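Local structure of mandelate racemase/muconate lactonizing enzyme family protein (Roseovarius sp. TM1035, 3T9P) at residues A[26-31]-A[37-42]; A[199-204]-A[329-334]; A[257-262]-A[266-271]; A[54-59]-A[281-286]. The protein is a putative member of the mandelate racemase/muconate lactonizing enzyme family and probably acts as an isomerase or related enzyme on a substrate not yet established. All coordinates share one frame; numbering follows the deposited sequence.

Contact 1: residues A[26-31]-A[37-42]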
# COMPACT_ATOMS: atom_id res chain seq x y z
N ALA A 26 -8.58 25.21 7.66
CA ALA A 26 -7.79 26.30 7.11
C ALA A 26 -6.31 26.06 6.90
O ALA A 26 -5.75 26.56 5.98
CB ALA A 26 -7.99 27.56 7.90
N ARG A 27 -5.69 25.29 7.70
CA ARG A 27 -4.26 25.14 7.79
C ARG A 27 -3.87 23.76 8.35
O ARG A 27 -4.55 23.23 9.21
CB ARG A 27 -3.65 26.24 8.67
CG ARG A 27 -2.14 26.19 8.78
CD ARG A 27 -1.52 27.41 9.44
NE ARG A 27 -1.70 28.62 8.63
CZ ARG A 27 -2.54 29.59 8.93
NH1 ARG A 27 -3.28 29.52 10.03
NH2 ARG A 27 -2.64 30.66 8.14
N LEU A 28 -2.87 23.19 7.80
CA LEU A 28 -2.32 21.93 8.25
C LEU A 28 -0.81 22.05 8.29
O LEU A 28 -0.23 22.32 7.31
CB LEU A 28 -2.76 20.75 7.38
CG LEU A 28 -4.23 20.30 7.50
CD1 LEU A 28 -4.70 19.51 6.38
CD2 LEU A 28 -4.60 19.62 8.78
N GLU A 29 -0.25 21.81 9.45
CA GLU A 29 1.15 21.89 9.71
C GLU A 29 1.73 20.56 10.23
O GLU A 29 1.14 19.92 11.02
CB GLU A 29 1.42 22.96 10.75
CG GLU A 29 1.03 24.31 10.43
CD GLU A 29 0.92 25.19 11.66
OE1 GLU A 29 -0.04 25.04 12.38
OE2 GLU A 29 1.78 25.99 11.85
N THR A 30 2.92 20.21 9.77
CA THR A 30 3.65 19.07 10.23
C THR A 30 5.03 19.45 10.82
O THR A 30 5.69 20.32 10.35
CB THR A 30 3.87 18.02 9.10
OG1 THR A 30 4.61 18.60 8.03
CG2 THR A 30 2.50 17.42 8.61
N PHE A 31 5.41 18.76 11.87
CA PHE A 31 6.67 18.91 12.51
C PHE A 31 7.21 17.49 12.62
O PHE A 31 6.66 16.69 13.31
CB PHE A 31 6.51 19.49 13.93
CG PHE A 31 5.80 20.82 14.01
CD1 PHE A 31 4.46 20.92 13.87
CD2 PHE A 31 6.46 21.94 14.34
CE1 PHE A 31 3.83 22.11 13.98
CE2 PHE A 31 5.82 23.11 14.43
CZ PHE A 31 4.51 23.19 14.24
N GLY A 37 6.13 12.37 13.41
CA GLY A 37 5.71 13.61 12.71
C GLY A 37 4.41 13.97 13.43
O GLY A 37 3.45 13.17 13.38
N PHE A 38 4.34 15.15 14.06
CA PHE A 38 3.08 15.69 14.56
C PHE A 38 2.39 16.64 13.56
O PHE A 38 3.03 17.30 12.78
CB PHE A 38 3.29 16.42 15.90
CG PHE A 38 3.79 15.52 16.97
CD1 PHE A 38 2.95 14.53 17.52
CD2 PHE A 38 5.10 15.61 17.40
CE1 PHE A 38 3.45 13.65 18.53
CE2 PHE A 38 5.60 14.78 18.43
CZ PHE A 38 4.78 13.78 18.97
N VAL A 39 1.06 16.68 13.64
CA VAL A 39 0.27 17.48 12.75
C VAL A 39 -0.56 18.44 13.64
O VAL A 39 -1.20 18.02 14.63
CB VAL A 39 -0.72 16.59 11.90
CG1 VAL A 39 -1.73 17.53 11.07
CG2 VAL A 39 0.11 15.65 10.88
N ARG A 40 -0.54 19.70 13.27
CA ARG A 40 -1.41 20.71 13.83
C ARG A 40 -2.40 21.21 12.76
O ARG A 40 -2.03 21.65 11.73
CB ARG A 40 -0.66 21.88 14.50
CG ARG A 40 -1.60 22.90 15.07
CD ARG A 40 -0.96 24.00 15.91
NE ARG A 40 -0.03 24.80 15.16
CZ ARG A 40 0.96 25.48 15.68
NH1 ARG A 40 1.13 25.53 16.98
NH2 ARG A 40 1.78 26.11 14.90
N VAL A 41 -3.66 21.13 13.09
CA VAL A 41 -4.76 21.57 12.27
C VAL A 41 -5.34 22.86 12.87
O VAL A 41 -5.48 22.97 14.05
CB VAL A 41 -5.88 20.54 12.12
CG1 VAL A 41 -6.55 20.28 13.41
CG2 VAL A 41 -6.90 20.93 11.06
N THR A 42 -5.61 23.82 12.01
CA THR A 42 -6.32 25.05 12.34
C THR A 42 -7.57 25.26 11.49
O THR A 42 -7.49 25.17 10.30
CB THR A 42 -5.40 26.27 12.21
OG1 THR A 42 -4.20 26.06 12.91
CG2 THR A 42 -6.07 27.52 12.73
O HOH W 1 -2.41 24.36 11.47
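Glu29 OE1 is gripped from two directions. Arg40 NE donates to Glu29 OE1 at 2.8 Å, and water 1 gives it a hydrogen at 2.6 Å. Arg40 NH2 adds a second bond to Glu29 OE2 at 3.1 Å, making a side-on, two-nitrogen salt bridge. Tyr383 OH also bonds Glu29 OE2. Both acceptors lie almost in the guanidinium plane, but the carboxylate is turned 35° against it. The Arg40 chain bends at chi3 (61°), which swings NE and NH2 round to the acid. Its guanidinium also has Phe31 CZ over one face, with the two planes nearly perpendicular. A leucine in place of Arg40 would probably leave the Glu29 charge without its mate. Water 1 also donates to Arg40 O and accepts from Thr42 OG1, which bonds Gln48 as well. The backbones pair antiparallel, Glu29 N to Arg40 O at 2.9 Å. Ala26 N and Arg27 N both donate to Thr42 O, at 2.9 and 3.2 Å, forming a classic beta bulge. On the other face Leu28 CD2 presses on Val41 CG2 at a tight 3.5 Å. This hairpin belongs to the N-terminal capping domain. Strands 48-52 and 382-387 flank it, and helices 58-73 and 98-119 cover the face of Leu28, Thr30, Val39 and Val41.

Contact 2: residues A[199-204]-A[329-334]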
# COMPACT_ATOMS: atom_id res chain seq x y z
N GLY A 199 -1.59 -17.04 37.46
CA GLY A 199 -2.37 -15.82 37.58
C GLY A 199 -1.90 -14.78 36.57
O GLY A 199 -2.31 -13.63 36.71
N ILE A 200 -1.07 -15.17 35.58
CA ILE A 200 -0.55 -14.12 34.63
C ILE A 200 -0.96 -14.54 33.23
O ILE A 200 -0.71 -15.66 32.91
CB ILE A 200 0.98 -14.03 34.73
CG1 ILE A 200 1.35 -13.61 36.16
CG2 ILE A 200 1.59 -12.96 33.77
CD1 ILE A 200 1.12 -12.12 36.69
N GLU A 201 -1.58 -13.67 32.40
CA GLU A 201 -1.90 -14.02 31.01
C GLU A 201 -0.59 -13.81 30.21
O GLU A 201 0.19 -12.88 30.53
CB GLU A 201 -3.04 -13.11 30.49
CG GLU A 201 -4.39 -13.76 30.98
CD GLU A 201 -5.58 -12.86 30.96
OE1 GLU A 201 -5.42 -11.65 31.18
OE2 GLU A 201 -6.70 -13.35 30.74
N LYS A 202 -0.41 -14.65 29.19
CA LYS A 202 0.84 -14.67 28.40
C LYS A 202 0.52 -14.63 26.93
O LYS A 202 -0.40 -15.30 26.48
CB LYS A 202 1.62 -15.93 28.79
CG LYS A 202 2.05 -15.77 30.34
CD LYS A 202 2.56 -17.17 30.76
CE LYS A 202 2.18 -17.57 32.15
NZ LYS A 202 1.26 -18.77 31.89
N LEU A 203 1.33 -13.87 26.19
CA LEU A 203 1.08 -13.67 24.78
C LEU A 203 2.46 -13.83 24.16
O LEU A 203 3.49 -13.48 24.76
CB LEU A 203 0.63 -12.20 24.54
CG LEU A 203 -0.68 -11.71 25.14
CD1 LEU A 203 -0.56 -11.32 26.63
CD2 LEU A 203 -1.25 -10.48 24.37
N VAL A 204 2.51 -14.32 22.95
CA VAL A 204 3.73 -14.23 22.13
C VAL A 204 3.44 -13.83 20.68
O VAL A 204 2.33 -13.97 20.26
CB VAL A 204 4.64 -15.45 22.17
CG1 VAL A 204 5.03 -15.81 23.56
CG2 VAL A 204 4.07 -16.53 21.43
N GLY A 329 -10.83 -6.48 23.03
CA GLY A 329 -10.27 -7.61 23.73
C GLY A 329 -9.78 -7.27 25.15
O GLY A 329 -10.28 -6.38 25.84
N LYS A 330 -8.77 -7.96 25.61
CA LYS A 330 -8.42 -8.03 27.04
C LYS A 330 -7.59 -6.90 27.58
O LYS A 330 -7.47 -6.69 28.78
CB LYS A 330 -7.76 -9.42 27.37
CG LYS A 330 -8.74 -10.56 27.21
CD LYS A 330 -7.96 -11.88 27.16
CE LYS A 330 -8.79 -12.88 26.48
NZ LYS A 330 -8.43 -14.19 26.95
N TYR A 331 -6.90 -6.19 26.71
CA TYR A 331 -5.84 -5.36 27.18
C TYR A 331 -5.23 -4.49 26.08
O TYR A 331 -5.19 -4.86 24.90
CB TYR A 331 -4.71 -6.22 27.80
CG TYR A 331 -4.54 -7.66 27.33
CD1 TYR A 331 -4.52 -7.98 25.99
CD2 TYR A 331 -4.40 -8.73 28.30
CE1 TYR A 331 -4.41 -9.32 25.55
CE2 TYR A 331 -4.27 -10.10 27.88
CZ TYR A 331 -4.28 -10.38 26.54
OH TYR A 331 -4.18 -11.68 26.11
N LEU A 332 -4.62 -3.42 26.52
CA LEU A 332 -3.87 -2.50 25.70
C LEU A 332 -2.43 -3.01 25.53
O LEU A 332 -1.76 -3.26 26.52
CB LEU A 332 -3.84 -1.14 26.42
CG LEU A 332 -2.84 -0.02 26.02
CD1 LEU A 332 -3.29 0.64 24.76
CD2 LEU A 332 -2.53 1.01 27.19
N GLU A 333 -1.92 -3.09 24.30
CA GLU A 333 -0.45 -3.30 24.13
C GLU A 333 0.36 -2.12 24.67
O GLU A 333 0.15 -0.96 24.24
CB GLU A 333 -0.15 -3.48 22.65
CG GLU A 333 1.41 -3.79 22.54
CD GLU A 333 1.82 -4.33 21.22
OE1 GLU A 333 1.07 -4.14 20.21
OE2 GLU A 333 2.96 -4.86 21.16
N PHE A 334 1.22 -2.36 25.68
CA PHE A 334 2.05 -1.25 26.27
C PHE A 334 3.56 -1.56 26.12
O PHE A 334 4.08 -2.44 26.79
CB PHE A 334 1.63 -1.02 27.72
CG PHE A 334 2.21 0.25 28.31
CD1 PHE A 334 1.57 1.47 28.14
CD2 PHE A 334 3.41 0.23 29.01
CE1 PHE A 334 2.12 2.68 28.66
CE2 PHE A 334 3.99 1.42 29.49
CZ PHE A 334 3.34 2.65 29.34
O HOH W 2 -3.06 -14.37 26.91
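Glu201 and Leu203 both reach toward Tyr331, and Glu201 can be followed outward from its CB. That CB lies 4.2 Å from Tyr331 CE2. With CG beside the backbone N (chi1 -83°), the chain runs on extended and carries the carboxylate along the rim of the ring. There Glu201 OE1 sits near the ring plane, 3.8 Å from Tyr331 CE2, at an edge where the ring hydrogens would favour a negative oxygen. The carboxylate stands 80° to the ring. OE1 is also held by a salt bridge to Arg135. The other oxygen, Glu201 OE2, approaches the aliphatic part of Lys330, 4.1 Å from CD. Lys330 NZ is 4.3 Å from Glu201 OE2, too far for a salt bridge, so the opposite charges probably attract only loosely.

Leu203 comes from the opposite direction and meets the hydroxyl end of the ring at a slant. Its CD2 is 3.6 Å from Tyr331 CE1, and its CG is 3.6 Å from Tyr331 OH. The phenol is not left to carbon alone. Water 2 hydrogen-bonds to Tyr331 OH at 3.0 Å and donates to Lys202 O. Tyr331 has an unusual, nearly eclipsed chi1 of 26°, and Lys330 CB lies over the centre of its ring.

The contact lies where strands 201-205 and 332-335 of the barrel begin, the end remote from the usual active-site mouth of such barrels. Strands 132-139 and 165-169 come between them, and Tyr137 of strand 132-139 packs edge-to-face with Tyr331.

Contact 3: residues A[257-262]-A[266-271]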
# COMPACT_ATOMS: atom_id res chain seq x y z
N GLU A 257 -1.84 -6.28 12.34
CA GLU A 257 -0.97 -5.08 12.54
C GLU A 257 -0.66 -4.38 11.24
O GLU A 257 -0.75 -3.13 11.17
CB GLU A 257 0.37 -5.51 13.23
CG GLU A 257 1.48 -4.47 13.19
CD GLU A 257 2.88 -4.94 13.77
OE1 GLU A 257 3.16 -6.16 13.86
OE2 GLU A 257 3.73 -4.01 14.06
N GLN A 258 -0.28 -5.14 10.19
CA GLN A 258 0.14 -4.51 8.94
C GLN A 258 -1.00 -4.42 7.90
O GLN A 258 -0.76 -4.03 6.75
CB GLN A 258 1.26 -5.31 8.31
CG GLN A 258 2.61 -5.22 9.09
CD GLN A 258 2.82 -6.27 10.15
OE1 GLN A 258 2.11 -7.29 10.24
NE2 GLN A 258 3.78 -6.02 10.97
N ASP A 259 -2.22 -4.81 8.29
CA ASP A 259 -3.32 -4.73 7.32
C ASP A 259 -3.89 -3.34 7.32
O ASP A 259 -4.31 -2.91 8.38
CB ASP A 259 -4.40 -5.76 7.72
CG ASP A 259 -3.99 -7.15 7.27
OD1 ASP A 259 -3.17 -7.85 7.93
OD2 ASP A 259 -4.42 -7.52 6.15
N CYS A 260 -3.87 -2.61 6.19
CA CYS A 260 -4.31 -1.23 6.24
C CYS A 260 -5.47 -0.86 5.26
O CYS A 260 -5.99 0.27 5.29
CB CYS A 260 -3.15 -0.26 6.02
SG CYS A 260 -2.39 -0.38 4.42
N GLU A 261 -5.86 -1.79 4.40
CA GLU A 261 -6.94 -1.57 3.43
C GLU A 261 -8.07 -2.56 3.75
O GLU A 261 -7.81 -3.72 4.08
CB GLU A 261 -6.46 -1.96 2.01
CG GLU A 261 -5.27 -1.05 1.51
CD GLU A 261 -5.70 0.46 1.51
OE1 GLU A 261 -6.88 0.83 1.22
OE2 GLU A 261 -4.82 1.32 1.73
N TYR A 262 -9.32 -2.10 3.65
CA TYR A 262 -10.49 -2.93 3.95
C TYR A 262 -10.54 -4.28 3.15
O TYR A 262 -10.91 -5.36 3.66
CB TYR A 262 -11.75 -2.10 3.75
CG TYR A 262 -11.86 -0.83 4.60
CD1 TYR A 262 -11.35 -0.76 5.92
CD2 TYR A 262 -12.51 0.29 4.10
CE1 TYR A 262 -11.47 0.42 6.64
CE2 TYR A 262 -12.76 1.39 4.83
CZ TYR A 262 -12.18 1.46 6.11
OH TYR A 262 -12.33 2.57 6.81
N GLN A 266 -11.08 -7.89 4.87
CA GLN A 266 -12.15 -8.72 4.32
C GLN A 266 -11.71 -10.13 3.99
O GLN A 266 -12.34 -11.11 4.43
CB GLN A 266 -12.77 -8.03 3.05
CG GLN A 266 -14.06 -7.25 3.40
CD GLN A 266 -15.14 -8.15 4.07
OE1 GLN A 266 -15.21 -9.33 3.76
NE2 GLN A 266 -15.91 -7.61 5.04
N LEU A 267 -10.66 -10.26 3.20
CA LEU A 267 -10.15 -11.56 2.89
C LEU A 267 -9.76 -12.30 4.18
O LEU A 267 -10.13 -13.48 4.39
CB LEU A 267 -9.00 -11.40 1.95
CG LEU A 267 -8.03 -12.52 1.60
CD1 LEU A 267 -8.78 -13.68 0.86
CD2 LEU A 267 -6.85 -12.04 0.71
N MET A 268 -9.08 -11.61 5.09
CA MET A 268 -8.69 -12.21 6.40
C MET A 268 -9.91 -12.87 7.12
O MET A 268 -9.81 -14.01 7.65
CB MET A 268 -8.00 -11.16 7.32
CG MET A 268 -7.54 -11.74 8.66
SD MET A 268 -7.01 -10.42 9.85
CE MET A 268 -6.08 -9.24 8.82
N LEU A 269 -10.97 -12.10 7.25
CA LEU A 269 -12.19 -12.51 7.89
C LEU A 269 -12.92 -13.62 7.11
O LEU A 269 -13.36 -14.54 7.67
CB LEU A 269 -13.10 -11.31 8.18
CG LEU A 269 -12.63 -10.27 9.20
CD1 LEU A 269 -13.55 -9.09 9.23
CD2 LEU A 269 -12.47 -10.85 10.57
N ASP A 270 -12.93 -13.51 5.80
CA ASP A 270 -13.59 -14.46 4.90
C ASP A 270 -12.96 -15.82 5.04
O ASP A 270 -13.63 -16.78 5.01
CB ASP A 270 -13.44 -14.06 3.44
CG ASP A 270 -14.36 -12.99 3.01
OD1 ASP A 270 -15.24 -12.53 3.73
OD2 ASP A 270 -14.14 -12.57 1.89
N ARG A 271 -11.64 -15.84 5.16
CA ARG A 271 -10.87 -17.03 5.31
C ARG A 271 -10.78 -17.55 6.75
O ARG A 271 -10.20 -18.56 6.97
CB ARG A 271 -9.47 -16.82 4.78
CG ARG A 271 -9.39 -16.46 3.33
CD ARG A 271 -10.06 -17.43 2.39
NE ARG A 271 -9.74 -17.13 1.00
CZ ARG A 271 -8.53 -17.29 0.48
NH1 ARG A 271 -7.56 -17.73 1.24
NH2 ARG A 271 -8.27 -17.03 -0.79
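Met268 reaches Asp259 because its chain stays extended through chi1 and chi2 and bends only at chi3 (-41°), while Asp259 keeps CG beside its backbone N (chi1 -80°). The two belong to one beta/alpha unit of the barrel. Asp259 lies in the loop after strand 252-255, and Met268 lies on helix 262-270, which follows it. The methyl does all the touching. Met268 CE sits 3.3 Å from Asp259 CG and 3.3 Å from Asp259 OD1, with Asp259 OD2 slightly farther at 3.6 Å. The side chains approach at a slant, and the fit is close. One oxygen of the acid, OD2, is bonded by Ser264 OG and by the hydroxyl of Tyr239, a residue that also packs on Met268. These bonds help to hold the carboxylate while the methyl covers it.

The helix lies beside the second subunit. Leu267 meets Leu267 of the second subunit, and Arg271 forms a salt bridge with Asp270 of the second subunit. At the other end of the helix, the backbone of Tyr262 begins the first turn. Gln266 CB rests 3.3 Å from Tyr262 O, and Gln266 N donates to Tyr262 O at 2.8 Å. This is an i to i+4 bond of that turn, with an N-H...O angle of 160° and the nitrogen almost in line with the carbonyl bond.

Contact 4: residues A[54-59]-A[281-286]. With FMT (formic acid), chain E.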
# COMPACT_ATOMS: atom_id res chain seq x y z
N SER A 54 1.89 8.11 11.37
CA SER A 54 2.49 6.90 11.86
C SER A 54 3.99 7.14 12.12
O SER A 54 4.62 7.87 11.46
CB SER A 54 2.38 5.77 10.84
OG SER A 54 2.97 4.63 11.30
N THR A 55 4.49 6.52 13.16
CA THR A 55 5.91 6.53 13.39
C THR A 55 6.65 5.73 12.27
O THR A 55 6.06 4.97 11.56
CB THR A 55 6.28 5.93 14.74
OG1 THR A 55 5.62 4.68 14.91
CG2 THR A 55 5.94 6.87 15.88
N TYR A 56 7.92 6.03 12.13
CA TYR A 56 8.87 5.39 11.24
C TYR A 56 8.85 5.96 9.81
O TYR A 56 7.85 5.95 9.16
CB TYR A 56 8.81 3.88 11.29
CG TYR A 56 8.95 3.29 12.68
CD1 TYR A 56 10.14 3.41 13.38
CD2 TYR A 56 7.89 2.64 13.28
CE1 TYR A 56 10.28 2.89 14.63
CE2 TYR A 56 8.02 2.11 14.54
CZ TYR A 56 9.20 2.25 15.23
OH TYR A 56 9.34 1.75 16.44
N ASN A 57 9.99 6.44 9.36
CA ASN A 57 10.11 7.08 8.07
C ASN A 57 9.10 8.25 8.01
O ASN A 57 8.53 8.55 7.00
CB ASN A 57 9.95 6.08 6.93
CG ASN A 57 11.15 5.17 6.77
OD1 ASN A 57 10.99 4.01 6.53
ND2 ASN A 57 12.32 5.69 6.90
N ALA A 58 8.92 8.91 9.15
CA ALA A 58 7.95 9.95 9.36
C ALA A 58 8.18 11.13 8.42
O ALA A 58 7.26 11.74 8.01
CB ALA A 58 7.85 10.39 10.87
N ASP A 59 9.43 11.40 8.12
CA ASP A 59 9.81 12.45 7.19
C ASP A 59 9.24 12.18 5.79
O ASP A 59 8.67 13.03 5.22
CB ASP A 59 11.33 12.66 7.15
CG ASP A 59 12.10 11.46 6.71
OD1 ASP A 59 11.77 10.37 7.05
OD2 ASP A 59 13.07 11.62 6.04
N VAL A 281 -3.83 1.83 14.92
CA VAL A 281 -4.56 3.09 14.57
C VAL A 281 -3.77 3.88 13.45
O VAL A 281 -4.33 4.46 12.47
CB VAL A 281 -4.83 3.92 15.86
CG1 VAL A 281 -5.35 5.37 15.49
CG2 VAL A 281 -5.82 3.23 16.65
N MET A 282 -2.47 3.96 13.66
CA MET A 282 -1.62 4.86 12.83
C MET A 282 -1.35 4.18 11.48
O MET A 282 -1.29 4.88 10.50
CB MET A 282 -0.21 5.11 13.48
CG MET A 282 -0.19 6.15 14.53
SD MET A 282 -1.70 6.61 15.48
CE MET A 282 -1.19 8.25 16.08
N TYR A 283 -1.17 2.85 11.40
CA TYR A 283 -1.01 2.23 10.07
C TYR A 283 -2.33 2.19 9.29
O TYR A 283 -2.36 2.01 8.06
CB TYR A 283 -0.48 0.78 10.20
CG TYR A 283 0.87 0.64 10.80
CD1 TYR A 283 1.87 1.58 10.55
CD2 TYR A 283 1.20 -0.51 11.57
CE1 TYR A 283 3.20 1.42 11.08
CE2 TYR A 283 2.47 -0.71 12.07
CZ TYR A 283 3.46 0.27 11.82
OH TYR A 283 4.70 0.07 12.33
N MET A 284 -3.42 2.23 10.03
CA MET A 284 -4.77 2.10 9.39
C MET A 284 -5.21 3.41 8.69
O MET A 284 -6.11 3.40 7.83
CB MET A 284 -5.82 1.95 10.52
CG MET A 284 -6.09 0.47 10.82
SD MET A 284 -6.51 -0.56 9.39
CE MET A 284 -7.86 0.33 8.67
N GLY A 285 -4.66 4.55 9.12
CA GLY A 285 -5.20 5.82 8.59
C GLY A 285 -6.03 6.60 9.60
O GLY A 285 -6.70 7.56 9.21
N GLY A 286 -6.15 6.11 10.85
CA GLY A 286 -6.65 6.97 11.95
C GLY A 286 -7.89 6.32 12.58
O GLY A 286 -8.15 5.13 12.37
C FMT E . 5.82 -1.49 15.04
O1 FMT E . 7.05 -1.86 15.10
O2 FMT E . 5.04 -1.81 14.14
O HOH W 3 4.43 2.10 14.79
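Ser54 packs tightly against Met282 and Tyr283, while Tyr56 only skirts the contact on its wetter side. In the tight part Ser54 CA lies 3.6 Å from Met282 CB, and the two CB atoms are 3.8 Å apart. Met282 bends at a nearly eclipsed chi2 (25°), and its end leads off to Val314 and Cys317 on helix 313-322. Ser54 OG comes to the Tyr283 ring at a slant, 3.2 Å from CE1. No hydrogen bond links the two segments directly here.

The loose side is built round the Tyr283 hydroxyl. Tyr56 CD2 stays 4.2 Å from Tyr283 OH. Water 3 instead bridges Tyr283 OH and Thr55 OG1, donating to Tyr283 OH at 3.2 Å and hydrogen-bonding to Thr55 OG1 at 2.8 Å. Thr55 OG1 is also bonded to Asn310. Tyr283 OH gives its own proton to O2 of a formic acid molecule at 2.6 Å. That oxygen lies in the plane of the ring, at its edge. Lys94 of the second subunit also bonds the formic acid, which probably came from the crystallisation liquor. A phenylalanine in place of Tyr283 would probably cost the formic acid this donor and leave water 3 without its acceptor there.

The segments join the N-terminal domain to the barrel, with the second subunit close by. A tyrosine hydroxyl and a lysine of the second subunit both bonding a small carboxyl compound suggest a place suited to carboxylates, consistent with an interdomain active site as in relatives, though formic acid alone does not establish the substrate.

In the fold
From the N terminus, contact 1 closes first, completing a short hairpin in the N-terminal domain. Contact 4 then opens at 54-59 and closes only at 281-286, so it spans much of the barrel and ties the N-terminal domain to it. Contact 2 opens inside that span, at 199-204, and closes beyond it at 329-334, so contacts 2 and 4 cross. Contact 3 is a short local closure nested inside both. Contact 4 is the meeting point: it touches contact 1 through Ala58 and Gly37, and contact 3 through Tyr283 and Met284. Contact 2 stands apart within the barrel, its centre about 34 Å from that of contact 1. Contacts 3 and 4 both touch the second subunit.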